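Local coordinates for protein galactose-1-phosphate uridylyltransferase (Pyrobaculum aerophilum str. IM2, PDB 6K9Z) that probably transfers uridylyl groups between UDP-glucose and hexose 1-phosphates in carbohydrate metabolism, and binds zinc, iron(III) and UDP, at residues R74-V79 with F140-L146; Q110-E114 with Q253-P257; A119-L123 with V148-V153. The protein carries 1 engineered substitution. All blocks are in the same frame, centred on the assembly; numbering follows the deposited sequence.

Contact 1: R74-V79 with F140-L146. Engineered in segment 140-146: Phe140 (natural residue His). With UDP (uridine-5'-diphosphate), chain G.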
loop_
_atom_site.group_PDB
_atom_site.type_symbol
_atom_site.label_atom_id
_atom_site.label_comp_id
_atom_site.label_asym_id
_atom_site.label_seq_id
_atom_site.Cartn_x
_atom_site.Cartn_y
_atom_site.Cartn_z
ATOM N N ARG A 74 18.885 12.488 -4.081
ATOM C CA ARG A 74 20.293 12.221 -3.721
ATOM C C ARG A 74 20.384 10.912 -2.926
ATOM O O ARG A 74 19.748 10.816 -1.857
ATOM C CB ARG A 74 20.837 13.388 -2.888
ATOM C CG ARG A 74 22.267 13.234 -2.407
ATOM C CD ARG A 74 23.232 12.879 -3.504
ATOM N NE ARG A 74 24.615 12.756 -3.029
ATOM C CZ ARG A 74 25.415 13.776 -2.795
ATOM N NH1 ARG A 74 24.983 15.006 -2.999
ATOM N NH2 ARG A 74 26.638 13.578 -2.355
ATOM N N GLY A 75 21.191 9.978 -3.412
ATOM C CA GLY A 75 21.304 8.640 -2.819
ATOM C C GLY A 75 21.855 7.620 -3.780
ATOM O O GLY A 75 22.614 7.994 -4.697
ATOM N N SER A 76 21.611 6.351 -3.475
ATOM C CA SER A 76 22.082 5.201 -4.276
ATOM C C SER A 76 20.932 4.221 -4.347
ATOM O O SER A 76 20.227 4.021 -3.322
ATOM C CB SER A 76 23.289 4.503 -3.709
ATOM O OG SER A 76 24.295 5.418 -3.420
ATOM N N SER A 77 20.781 3.613 -5.504
ATOM C CA SER A 77 19.846 2.484 -5.721
ATOM C C SER A 77 20.693 1.306 -6.197
ATOM O O SER A 77 21.419 1.472 -7.193
ATOM C CB SER A 77 18.798 2.842 -6.676
ATOM O OG SER A 77 18.035 1.693 -6.957
ATOM N N LEU A 78 20.717 0.243 -5.385
ATOM C CA LEU A 78 21.616 -0.906 -5.548
ATOM C C LEU A 78 20.795 -2.190 -5.699
ATOM O O LEU A 78 19.717 -2.319 -5.107
ATOM C CB LEU A 78 22.553 -0.994 -4.339
ATOM C CG LEU A 78 23.410 0.235 -4.030
ATOM C CD1 LEU A 78 24.177 -0.010 -2.718
ATOM C CD2 LEU A 78 24.357 0.545 -5.142
ATOM N N VAL A 79 21.340 -3.101 -6.461
ATOM C CA VAL A 79 20.837 -4.480 -6.634
ATOM C C VAL A 79 21.799 -5.384 -5.898
ATOM O O VAL A 79 23.024 -5.308 -6.112
ATOM C CB VAL A 79 20.688 -4.871 -8.109
ATOM C CG1 VAL A 79 20.248 -6.314 -8.225
ATOM C CG2 VAL A 79 19.723 -3.950 -8.817
ATOM N N PHE A 140 17.531 -11.937 -6.397
ATOM C CA PHE A 140 18.099 -10.608 -6.058
ATOM C C PHE A 140 17.174 -9.909 -5.063
ATOM O O PHE A 140 15.949 -10.172 -4.991
ATOM C CB PHE A 140 18.345 -9.730 -7.286
ATOM C CG PHE A 140 17.096 -9.139 -7.875
ATOM C CD1 PHE A 140 16.324 -9.880 -8.747
ATOM C CD2 PHE A 140 16.672 -7.870 -7.539
ATOM C CE1 PHE A 140 15.156 -9.361 -9.279
ATOM C CE2 PHE A 140 15.493 -7.349 -8.062
ATOM C CZ PHE A 140 14.737 -8.099 -8.919
ATOM N N SER A 141 17.779 -8.944 -4.399
ATOM C CA SER A 141 17.098 -7.974 -3.517
ATOM C C SER A 141 17.597 -6.556 -3.875
ATOM O O SER A 141 18.442 -6.417 -4.738
ATOM C CB SER A 141 17.282 -8.377 -2.053
ATOM O OG SER A 141 18.575 -8.856 -1.771
ATOM N N GLN A 142 17.116 -5.556 -3.163
ATOM C CA GLN A 142 17.356 -4.154 -3.523
ATOM C C GLN A 142 17.742 -3.395 -2.258
ATOM O O GLN A 142 17.247 -3.702 -1.178
ATOM C CB GLN A 142 16.135 -3.539 -4.228
ATOM C CG GLN A 142 15.846 -4.129 -5.622
ATOM C CD GLN A 142 14.820 -3.317 -6.363
ATOM O OE1 GLN A 142 15.027 -2.141 -6.742
ATOM N NE2 GLN A 142 13.694 -3.950 -6.585
ATOM N N ILE A 143 18.574 -2.384 -2.457
ATOM C CA ILE A 143 18.847 -1.353 -1.428
ATOM C C ILE A 143 18.568 0.039 -2.018
ATOM O O ILE A 143 19.091 0.340 -3.102
ATOM C CB ILE A 143 20.309 -1.439 -0.968
ATOM C CG1 ILE A 143 20.658 -2.783 -0.312
ATOM C CG2 ILE A 143 20.583 -0.278 -0.012
ATOM C CD1 ILE A 143 22.128 -3.137 -0.367
ATOM N N TYR A 144 17.820 0.872 -1.299
ATOM C CA TYR A 144 17.762 2.317 -1.575
ATOM C C TYR A 144 18.464 2.987 -0.409
ATOM O O TYR A 144 18.058 2.767 0.755
ATOM C CB TYR A 144 16.343 2.848 -1.674
ATOM C CG TYR A 144 15.454 2.362 -2.793
ATOM C CD1 TYR A 144 15.936 1.774 -3.963
ATOM C CD2 TYR A 144 14.071 2.528 -2.672
ATOM C CE1 TYR A 144 15.079 1.372 -4.972
ATOM C CE2 TYR A 144 13.211 2.140 -3.686
ATOM C CZ TYR A 144 13.714 1.564 -4.838
ATOM O OH TYR A 144 12.902 1.144 -5.838
ATOM N N ILE A 145 19.482 3.764 -0.703
ATOM C CA ILE A 145 20.117 4.681 0.276
ATOM C C ILE A 145 19.500 6.047 -0.020
ATOM O O ILE A 145 19.680 6.549 -1.127
ATOM C CB ILE A 145 21.654 4.659 0.112
ATOM C CG1 ILE A 145 22.197 3.245 0.360
ATOM C CG2 ILE A 145 22.278 5.630 1.070
ATOM C CD1 ILE A 145 23.651 3.039 0.115
ATOM N N LEU A 146 18.732 6.554 0.922
ATOM C CA LEU A 146 17.827 7.685 0.688
ATOM C C LEU A 146 18.192 8.903 1.521
ATOM O O LEU A 146 18.675 8.779 2.655
ATOM C CB LEU A 146 16.415 7.247 1.056
ATOM C CG LEU A 146 15.846 6.062 0.272
ATOM C CD1 LEU A 146 14.697 5.463 1.059
ATOM C CD2 LEU A 146 15.448 6.517 -1.106
HETATM N N1 UDP G . 17.505 -3.942 -12.985
HETATM C C2 UDP G . 18.823 -3.534 -13.234
HETATM N N3 UDP G . 19.412 -3.783 -14.398
HETATM C C4 UDP G . 18.734 -4.389 -15.350
HETATM C C5 UDP G . 17.436 -4.784 -15.172
HETATM C C6 UDP G . 16.844 -4.528 -13.960
HETATM O O2 UDP G . 19.504 -2.984 -12.417
HETATM O O4 UDP G . 19.274 -4.624 -16.415
HETATM C "C1'" UDP G . 16.783 -3.655 -11.763
HETATM C "C2'" UDP G . 15.662 -2.757 -12.287
HETATM O "O2'" UDP G . 16.001 -1.486 -12.799
HETATM C "C3'" UDP G . 14.738 -2.653 -11.114
HETATM C "C4'" UDP G . 14.807 -4.010 -10.562
HETATM O "O4'" UDP G . 15.931 -4.638 -11.191
HETATM O "O3'" UDP G . 15.082 -1.690 -10.177
HETATM C "C5'" UDP G . 13.399 -4.426 -10.949
HETATM O "O5'" UDP G . 12.393 -3.630 -10.269
HETATM P PA UDP G . 11.825 -2.093 -10.465
HETATM O O1A UDP G . 11.770 -1.648 -11.910
HETATM O O2A UDP G . 10.418 -2.177 -9.966
HETATM O O3A UDP G . 12.761 -1.154 -9.514
HETATM P PB UDP G . 13.038 0.373 -9.398
HETATM O O1B UDP G . 13.600 0.610 -10.659
HETATM O O2B UDP G . 13.939 0.594 -8.257
HETATM O O3B UDP G . 11.791 1.028 -9.283
#

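Contact 2: Q110-E114 with Q253-P257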
loop_
_atom_site.group_PDB
_atom_site.type_symbol
_atom_site.label_atom_id
_atom_site.label_comp_id
_atom_site.label_asym_id
_atom_site.label_seq_id
_atom_site.Cartn_x
_atom_site.Cartn_y
_atom_site.Cartn_z
ATOM N N GLN A 110 25.965 -1.055 4.287
ATOM C CA GLN A 110 25.359 -0.068 5.210
ATOM C C GLN A 110 26.459 0.660 5.976
ATOM O O GLN A 110 26.283 1.857 6.253
ATOM C CB GLN A 110 24.360 -0.743 6.152
ATOM C CG GLN A 110 23.715 0.246 7.107
ATOM C CD GLN A 110 22.573 -0.378 7.860
ATOM O OE1 GLN A 110 21.876 -1.241 7.311
ATOM N NE2 GLN A 110 22.368 0.053 9.102
ATOM N N ARG A 111 27.538 -0.029 6.349
ATOM C CA ARG A 111 28.614 0.650 7.123
ATOM C C ARG A 111 29.191 1.775 6.262
ATOM O O ARG A 111 29.533 2.830 6.816
ATOM C CB ARG A 111 29.662 -0.348 7.617
ATOM C CG ARG A 111 29.256 -1.022 8.917
ATOM C CD ARG A 111 30.324 -1.808 9.648
ATOM N NE ARG A 111 29.605 -2.774 10.460
ATOM C CZ ARG A 111 29.342 -4.016 10.083
ATOM N NH1 ARG A 111 29.774 -4.453 8.914
ATOM N NH2 ARG A 111 28.659 -4.816 10.879
ATOM N N LYS A 112 29.299 1.523 4.957
ATOM C CA LYS A 112 29.808 2.534 3.993
ATOM C C LYS A 112 28.813 3.700 3.998
ATOM O O LYS A 112 29.271 4.886 4.089
ATOM C CB LYS A 112 30.091 1.866 2.641
ATOM C CG LYS A 112 30.491 2.795 1.509
ATOM C CD LYS A 112 31.591 2.253 0.582
ATOM C CE LYS A 112 32.040 3.286 -0.453
ATOM N NZ LYS A 112 30.862 3.922 -1.118
ATOM N N ALA A 113 27.514 3.409 3.941
ATOM C CA ALA A 113 26.466 4.469 3.904
ATOM C C ALA A 113 26.473 5.265 5.208
ATOM O O ALA A 113 26.170 6.468 5.189
ATOM C CB ALA A 113 25.104 3.878 3.631
ATOM N N GLU A 114 26.820 4.609 6.335
ATOM C CA GLU A 114 26.802 5.254 7.663
ATOM C C GLU A 114 27.907 6.345 7.716
ATOM O O GLU A 114 27.753 7.297 8.519
ATOM C CB GLU A 114 26.925 4.204 8.785
ATOM C CG GLU A 114 25.642 3.414 9.005
ATOM C CD GLU A 114 25.768 2.226 9.945
ATOM O OE1 GLU A 114 26.871 2.048 10.499
ATOM O OE2 GLU A 114 24.735 1.521 10.157
ATOM N N GLN A 253 14.514 -0.632 10.169
ATOM C CA GLN A 253 15.589 -0.332 11.140
ATOM C C GLN A 253 15.589 1.165 11.422
ATOM O O GLN A 253 14.893 1.950 10.777
ATOM C CB GLN A 253 16.913 -0.879 10.634
ATOM C CG GLN A 253 17.442 -0.200 9.391
ATOM C CD GLN A 253 18.837 -0.667 9.042
ATOM O OE1 GLN A 253 19.654 -0.893 9.918
ATOM N NE2 GLN A 253 19.137 -0.788 7.761
ATOM N N ALA A 254 16.411 1.575 12.352
ATOM C CA ALA A 254 16.643 2.996 12.607
ATOM C C ALA A 254 17.184 3.704 11.370
ATOM O O ALA A 254 17.928 3.173 10.526
ATOM C CB ALA A 254 17.607 3.172 13.739
ATOM N N PRO A 255 16.942 5.025 11.327
ATOM C CA PRO A 255 17.659 5.850 10.373
ATOM C C PRO A 255 19.165 5.778 10.630
ATOM O O PRO A 255 19.578 5.492 11.770
ATOM C CB PRO A 255 17.141 7.255 10.580
ATOM C CG PRO A 255 15.877 7.049 11.418
ATOM C CD PRO A 255 16.129 5.811 12.278
ATOM N N LEU A 256 19.942 6.146 9.611
ATOM C CA LEU A 256 21.404 6.292 9.753
ATOM C C LEU A 256 21.668 7.585 10.498
ATOM O O LEU A 256 20.925 8.558 10.357
ATOM C CB LEU A 256 22.039 6.284 8.369
ATOM C CG LEU A 256 21.671 5.071 7.529
ATOM C CD1 LEU A 256 22.518 5.035 6.279
ATOM C CD2 LEU A 256 21.808 3.764 8.310
ATOM N N PRO A 257 22.794 7.690 11.226
ATOM C CA PRO A 257 23.780 6.612 11.359
ATOM C C PRO A 257 23.840 5.994 12.762
ATOM O O PRO A 257 24.799 5.228 12.985
ATOM C CB PRO A 257 25.099 7.369 11.159
ATOM C CG PRO A 257 24.812 8.680 11.843
ATOM C CD PRO A 257 23.325 8.961 11.705
#

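Contact 3: A119-L123 with V148-V153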
loop_
_atom_site.group_PDB
_atom_site.type_symbol
_atom_site.label_atom_id
_atom_site.label_comp_id
_atom_site.label_asym_id
_atom_site.label_seq_id
_atom_site.Cartn_x
_atom_site.Cartn_y
_atom_site.Cartn_z
ATOM N N ALA A 119 23.169 10.389 3.553
ATOM C CA ALA A 119 22.279 9.206 3.599
ATOM C C ALA A 119 21.482 9.236 4.909
ATOM O O ALA A 119 22.065 8.947 5.977
ATOM C CB ALA A 119 23.098 7.953 3.438
ATOM N N ALA A 120 20.195 9.514 4.857
ATOM C CA ALA A 120 19.291 9.468 6.031
ATOM C C ALA A 120 18.846 8.038 6.356
ATOM O O ALA A 120 18.526 7.724 7.528
ATOM C CB ALA A 120 18.094 10.356 5.800
ATOM N N TYR A 121 18.784 7.157 5.359
ATOM C CA TYR A 121 18.130 5.840 5.534
ATOM C C TYR A 121 18.737 4.811 4.583
ATOM O O TYR A 121 19.008 5.109 3.410
ATOM C CB TYR A 121 16.603 5.953 5.371
ATOM C CG TYR A 121 15.939 4.834 6.112
ATOM C CD1 TYR A 121 15.668 4.939 7.460
ATOM C CD2 TYR A 121 15.629 3.637 5.453
ATOM C CE1 TYR A 121 15.101 3.886 8.154
ATOM C CE2 TYR A 121 15.076 2.571 6.148
ATOM C CZ TYR A 121 14.856 2.688 7.500
ATOM O OH TYR A 121 14.307 1.678 8.223
ATOM N N PHE A 122 18.880 3.597 5.097
ATOM C CA PHE A 122 19.306 2.422 4.318
ATOM C C PHE A 122 18.096 1.488 4.287
ATOM O O PHE A 122 17.794 0.863 5.322
ATOM C CB PHE A 122 20.560 1.815 4.942
ATOM C CG PHE A 122 21.162 0.670 4.159
ATOM C CD1 PHE A 122 20.655 -0.617 4.299
ATOM C CD2 PHE A 122 22.304 0.872 3.388
ATOM C CE1 PHE A 122 21.268 -1.684 3.644
ATOM C CE2 PHE A 122 22.929 -0.202 2.771
ATOM C CZ PHE A 122 22.425 -1.495 2.930
ATOM N N LEU A 123 17.427 1.385 3.134
ATOM C CA LEU A 123 16.222 0.548 2.984
ATOM C C LEU A 123 16.598 -0.713 2.179
ATOM O O LEU A 123 16.833 -0.599 0.951
ATOM C CB LEU A 123 15.105 1.301 2.262
ATOM C CG LEU A 123 13.819 0.479 2.067
ATOM C CD1 LEU A 123 13.122 0.225 3.410
ATOM C CD2 LEU A 123 12.862 1.183 1.121
ATOM N N VAL A 148 15.803 10.741 2.839
ATOM C CA VAL A 148 14.566 10.880 3.648
ATOM C C VAL A 148 14.360 9.550 4.340
ATOM O O VAL A 148 14.842 8.495 3.848
ATOM C CB VAL A 148 13.335 11.239 2.786
ATOM C CG1 VAL A 148 13.377 12.656 2.271
ATOM C CG2 VAL A 148 13.159 10.264 1.666
ATOM N N VAL A 149 13.638 9.577 5.433
ATOM C CA VAL A 149 13.189 8.348 6.121
ATOM C C VAL A 149 11.906 7.889 5.448
ATOM O O VAL A 149 10.968 8.669 5.234
ATOM C CB VAL A 149 12.969 8.583 7.617
ATOM C CG1 VAL A 149 12.421 7.350 8.295
ATOM C CG2 VAL A 149 14.241 9.059 8.285
ATOM N N PRO A 150 11.831 6.632 5.039
ATOM C CA PRO A 150 10.575 6.141 4.465
ATOM C C PRO A 150 9.360 6.382 5.363
ATOM O O PRO A 150 9.434 6.144 6.583
ATOM C CB PRO A 150 10.851 4.658 4.345
ATOM C CG PRO A 150 12.352 4.550 4.156
ATOM C CD PRO A 150 12.909 5.630 5.071
ATOM N N PRO A 151 8.223 6.900 4.820
ATOM C CA PRO A 151 7.095 7.291 5.667
ATOM C C PRO A 151 6.589 6.201 6.622
ATOM O O PRO A 151 6.270 6.548 7.759
ATOM C CB PRO A 151 6.011 7.754 4.676
ATOM C CG PRO A 151 6.856 8.325 3.545
ATOM C CD PRO A 151 8.031 7.368 3.427
ATOM N N ARG A 152 6.567 4.937 6.200
ATOM C CA ARG A 152 6.022 3.875 7.081
ATOM C C ARG A 152 6.956 3.705 8.285
ATOM O O ARG A 152 6.492 3.573 9.404
ATOM C CB ARG A 152 5.856 2.560 6.326
ATOM C CG ARG A 152 5.409 1.404 7.225
ATOM C CD ARG A 152 4.956 0.108 6.548
ATOM N NE ARG A 152 3.754 0.449 5.870
ATOM C CZ ARG A 152 2.578 0.528 6.433
ATOM N NH1 ARG A 152 2.404 0.149 7.672
ATOM N NH2 ARG A 152 1.544 0.922 5.715
ATOM N N VAL A 153 8.261 3.810 8.037
ATOM C CA VAL A 153 9.262 3.686 9.131
ATOM C C VAL A 153 9.209 4.941 9.991
ATOM O O VAL A 153 9.250 4.776 11.212
ATOM C CB VAL A 153 10.680 3.378 8.604
ATOM C CG1 VAL A 153 11.690 3.352 9.769
ATOM C CG2 VAL A 153 10.655 2.056 7.819
#

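Contact 1: R74-V79 with F140-L146
Ser76 to Val79 run antiparallel to Gln142 to Ile145 as two neighbouring strands of the large antiparallel sheet, the half-barrel, and one face of this ladder lines the UDP pocket. The segment axes lie 4.7 Å apart at 167°. Backbone bonds come in two reciprocal pairs: Ser76 with Ile145, whose shorter bond is Ile145 N to Ser76 O at 2.7 Å, and Leu78 with Ile143, where Leu78 N reaches Ile143 O at 2.8 Å and both N-H angles are 172°. Just before Ser76, Gly75 CA approaches Ile145 O to 3.1 Å as a CA-H...O contact, an approach that the absence of a CB allows.

Apolar contacts join Leu78, Ile143 and Ile145 on the face they share with Ser76, where the methyls Leu78 CD1 and Ile145 CD1 are 4.2 Å apart. On the other face, Val79 CG1 touches CD2 of Phe140 at 4.0 Å. Phe140 is engineered in place of the histidine predicted to carry the UMP intermediate, and Phe32 meets its ring as well.

The same face carries polar contacts to the ligand. Tyr144, its CG anti to the carbonyl carbon (chi1 -65°), extends toward the diphosphate with Ser77 OG at its ring edge, and Asn50 and Arg51 also bind UDP. Oxygen O2B lies in the plane of the Tyr144 ring and accepts a 2.7 Å hydrogen bond from Tyr144 OH.

Contact 2: Q110-E114 with Q253-P257
Gln110, on the last turns of helix 96-114, meets Gln253 in the loop after strand 247-252 through a reciprocal pair of amide hydrogen bonds. Gln253 directly follows the iron ligand His252. From CB, the Gln110 chain leaves with CG anti to the backbone N (chi1 -180°) and stays extended, which carries the amide across to the loop. CG passes CD2 of Leu256 at 4.2 Å, and Leu256 CD2 comes nearer still to Gln110 NE2, at 3.8 Å. At the tip, OE1 accepts from Gln253 NE2 at 2.8 Å, while NE2 donates to Gln253 OE1 at 3.0 Å. The two amide planes are 60° apart; each donor therefore stands above the partner's carbonyl plane instead of on a lone pair, although each acceptor stays close to its donor's amide plane. Gln110 NE2 also donates to Glu114 OE2 at 3.0 Å, one helical turn on, meeting the anti side of the carboxylate. Thr216 is a further partner of this oxygen.

Beside the polar grip, Leu256 CD1 rests on Ala113 CB at 3.9 Å, and CD2 lies against Glu114 CG at the same distance. Pro257, after a cis peptide, brings its CB to Glu114 O.

Gln253 OE1 and NE2 have second partners in Leu215 N and Phe122 O. Both amide nitrogens thus donate twice, which implies a fixed orientation for each amide and an uncharged, directional link between them.

Contact 3: A119-L123 with V148-V153
Pro150 CD presses onto one face of the Tyr121 ring as a close CH-pi contact, 3.5 Å from the ring centroid and 23° off its normal. The carbon is offset toward the rim, and the nearest ring atom is Tyr121 CG, 3.3 Å away. A chi1 of -155°, somewhat short of fully anti, swings the ring over the proline and on toward helix 151-167. Val149 CG1 approaches CD1 obliquely, and Val153 CG1 lies 3.5 Å from Tyr121 OH and 3.8 Å from Tyr121 CE1. Tyr121 OH goes on to hydrogen-bond Gln253 O.

Ala120 and Tyr121 both face Leu146 in the adjoining strand, forming a classic beta bulge at the start of strand 121-128. Pro150 occupies the N-cap position of helix 151-167, so the ring packs where the chain passes from strand 140-146 into that helix. Replacing Tyr121 by an alanine is likely to open a gap over Pro150 and beside Val153, and to leave Gln253 O without its hydroxyl partner.

No hydrogen bond joins the two segments. Val148 O, buried 3.4 Å from Tyr121 CB, has no polar partner in the model. Further along the strand, Leu123 CD1 reaches Pro150 CG at 4.5 Å, where Ala289 of the second subunit packs against both residues.

Overall arrangement
Contacts 1 and 3 are buried, whereas contact 2 is partly buried, with Pro257 exposed. Contacts 1 and 3 share the large sheet: strand 140-146 pairs with strand 121-128, as Tyr144 O to Leu123 N at 2.8 Å attests, and both reach the second subunit. Contact 2 joins helix 96-114 to the loop between strands 247-252 and 266-271; it touches contact 1 through Ala113 CB and Ile145 CD1, 3.9 Å apart, and contact 3 through a probable hydrogen bond from Leu256 N to Ala120 O at 3.0 Å. Chemistry follows place: a backbone ladder beside the nucleotide in contact 1, paired side-chain amides flanked by a leucine in contact 2, and apolar and CH-pi packing in contact 3.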